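PDB 3C18: nucleotidyltransferase-like protein from Exiguobacterium sibiricum, which is of unknown function but is probably related to enzymes that transfer nucleotidyl groups. Local coordinates for residues F38-L43 / N61-S66. Sequence-based numbering, arbitrary orientation.
Sequences FDVLLL and NTLRVS
Val40 pairs with Val65 and Leu41 with Ser66 in parallel register, the two short strands running 33° apart. Val40 N and Asp39 N both donate to Arg64 O, at 3.2 and 2.9 Å. Further along, Ser66 N reaches Val40 O, and Leu42 N meets Ser66 O at 2.8 Å.

The Asp39 side chain adds a bond of its own. Its OD2 accepts a nearly straight bond from Arg64 N, 2.8 Å long, on the anti side of the carboxylate.

Phe38 lies against Arg64. Arg64 CB sits over one ring face, 4.0 Å from the centroid, as a CH-pi contact. The arginine chain then bends (chi3 89°), so that Phe38 CE1 lies over one face of the guanidinium, 3.3 Å from Arg64 NH2. The two planes are 45° apart, so they do not stack flat. At Phe38 an alanine would probably leave the Arg64 chain without the ring face it packs on, its guanidinium freer to turn. Tyr286 of the second subunit also packs on Phe38.

On the face turned to helix 2-15, Leu42 CD1 touches Val65 CG1 at 3.7 Å, and Val40 meets Leu63. On the opposite face, with Leu41, Ser66 OG hydrogen-bonds Asp36 OD2.

This joins neighbouring strands of the mixed sheet in the nucleotidyltransferase-like domain. The Asp39 carboxylate grips the Arg64 main-chain N-H and makes no direct salt bridge with the guanidinium, so the bond ties the residue just before strand 40-43 to strand 63-66.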
loop_
_atom_site.group_PDB
_atom_site.type_symbol
_atom_site.label_atom_id
_atom_site.label_comp_id
_atom_site.label_asym_id
_atom_site.label_seq_id
_atom_site.Cartn_x
_atom_site.Cartn_y
_atom_site.Cartn_z
ATOM N N PHE A 38 -17.584 -0.557 18.413
ATOM C CA PHE A 38 -18.567 -1.477 19.006
ATOM C C PHE A 38 -18.090 -1.919 20.379
ATOM O O PHE A 38 -17.034 -1.490 20.837
ATOM C CB PHE A 38 -18.826 -2.686 18.092
ATOM C CG PHE A 38 -19.832 -2.413 17.014
ATOM C CD1 PHE A 38 -20.258 -1.126 16.760
ATOM C CD2 PHE A 38 -20.352 -3.423 16.265
ATOM C CE1 PHE A 38 -21.188 -0.872 15.783
ATOM C CE2 PHE A 38 -21.272 -3.163 15.291
ATOM C CZ PHE A 38 -21.683 -1.882 15.039
ATOM N N ASP A 39 -18.855 -2.814 20.996
ATOM C CA ASP A 39 -18.663 -3.215 22.399
ATOM C C ASP A 39 -17.764 -4.423 22.527
ATOM O O ASP A 39 -17.012 -4.569 23.491
ATOM C CB ASP A 39 -20.012 -3.563 23.067
ATOM C CG ASP A 39 -20.978 -2.400 23.090
ATOM O OD1 ASP A 39 -20.542 -1.298 23.437
ATOM O OD2 ASP A 39 -22.175 -2.580 22.763
ATOM N N VAL A 40 -17.921 -5.329 21.575
ATOM C CA VAL A 40 -17.127 -6.552 21.525
ATOM C C VAL A 40 -16.790 -6.856 20.092
ATOM O O VAL A 40 -17.632 -6.738 19.216
ATOM C CB VAL A 40 -17.863 -7.772 22.148
ATOM C CG1 VAL A 40 -17.074 -9.050 21.914
ATOM C CG2 VAL A 40 -18.074 -7.541 23.638
ATOM N N LEU A 41 -15.540 -7.221 19.865
ATOM C CA LEU A 41 -15.104 -7.651 18.539
ATOM C C LEU A 41 -14.791 -9.135 18.626
ATOM O O LEU A 41 -14.095 -9.603 19.508
ATOM C CB LEU A 41 -13.892 -6.858 18.050
ATOM C CG LEU A 41 -13.516 -7.100 16.568
ATOM C CD1 LEU A 41 -13.127 -5.843 15.878
ATOM C CD2 LEU A 41 -12.447 -8.143 16.393
ATOM N N LEU A 42 -15.384 -9.880 17.725
ATOM C CA LEU A 42 -15.127 -11.293 17.631
ATOM C C LEU A 42 -14.299 -11.537 16.393
ATOM O O LEU A 42 -14.615 -11.059 15.322
ATOM C CB LEU A 42 -16.434 -12.075 17.500
ATOM C CG LEU A 42 -17.341 -12.223 18.708
ATOM C CD1 LEU A 42 -18.670 -12.841 18.274
ATOM C CD2 LEU A 42 -16.667 -13.062 19.788
ATOM N N LEU A 43 -13.244 -12.311 16.564
ATOM C CA LEU A 43 -12.365 -12.692 15.473
ATOM C C LEU A 43 -12.458 -14.171 15.271
ATOM O O LEU A 43 -12.085 -14.965 16.135
ATOM C CB LEU A 43 -10.911 -12.282 15.753
ATOM C CG LEU A 43 -9.873 -12.820 14.759
ATOM C CD1 LEU A 43 -10.006 -12.105 13.390
ATOM C CD2 LEU A 43 -8.458 -12.676 15.336
ATOM N N ASN A 61 -29.281 -7.898 22.140
ATOM C CA ASN A 61 -29.874 -7.212 23.249
ATOM C C ASN A 61 -29.375 -5.787 23.188
ATOM O O ASN A 61 -29.827 -4.975 22.357
ATOM C CB ASN A 61 -29.538 -7.912 24.560
ATOM C CG ASN A 61 -30.210 -9.305 24.645
ATOM O OD1 ASN A 61 -31.300 -9.515 24.085
ATOM N ND2 ASN A 61 -29.557 -10.254 25.309
ATOM N N THR A 62 -28.406 -5.508 24.025
ATOM C CA THR A 62 -27.884 -4.156 24.095
ATOM C C THR A 62 -26.443 -4.088 23.559
ATOM O O THR A 62 -25.886 -3.011 23.296
ATOM C CB THR A 62 -27.971 -3.664 25.561
ATOM O OG1 THR A 62 -27.428 -2.347 25.646
ATOM C CG2 THR A 62 -27.194 -4.588 26.524
ATOM N N LEU A 63 -25.875 -5.280 23.385
ATOM C CA LEU A 63 -24.455 -5.459 23.054
ATOM C C LEU A 63 -24.191 -5.478 21.571
ATOM O O LEU A 63 -24.663 -6.352 20.868
ATOM C CB LEU A 63 -23.930 -6.762 23.664
ATOM C CG LEU A 63 -22.406 -6.929 23.630
ATOM C CD1 LEU A 63 -21.738 -5.949 24.610
ATOM C CD2 LEU A 63 -22.001 -8.349 23.949
ATOM N N ARG A 64 -23.421 -4.498 21.120
ATOM C CA ARG A 64 -23.031 -4.365 19.710
ATOM C C ARG A 64 -21.747 -5.111 19.467
ATOM O O ARG A 64 -20.738 -4.912 20.143
ATOM C CB ARG A 64 -22.863 -2.902 19.313
ATOM C CG ARG A 64 -24.117 -2.111 19.449
ATOM C CD ARG A 64 -23.840 -0.636 19.467
ATOM N NE ARG A 64 -23.823 -0.047 18.135
ATOM C CZ ARG A 64 -23.247 1.117 17.840
ATOM N NH1 ARG A 64 -22.616 1.810 18.780
ATOM N NH2 ARG A 64 -23.281 1.577 16.596
ATOM N N VAL A 65 -21.807 -5.988 18.483
ATOM C CA VAL A 65 -20.732 -6.929 18.195
ATOM C C VAL A 65 -20.310 -6.839 16.742
ATOM O O VAL A 65 -21.115 -6.961 15.851
ATOM C CB VAL A 65 -21.200 -8.384 18.479
ATOM C CG1 VAL A 65 -20.077 -9.403 18.273
ATOM C CG2 VAL A 65 -21.772 -8.483 19.871
ATOM N N SER A 66 -19.015 -6.600 16.544
ATOM C CA SER A 66 -18.387 -6.700 15.219
ATOM C C SER A 66 -17.719 -8.071 15.072
ATOM O O SER A 66 -16.968 -8.511 15.921
ATOM C CB SER A 66 -17.328 -5.611 15.014
ATOM O OG SER A 66 -16.887 -5.629 13.672
HETATM O O HOH W 1 -20.601 0.309 21.001
#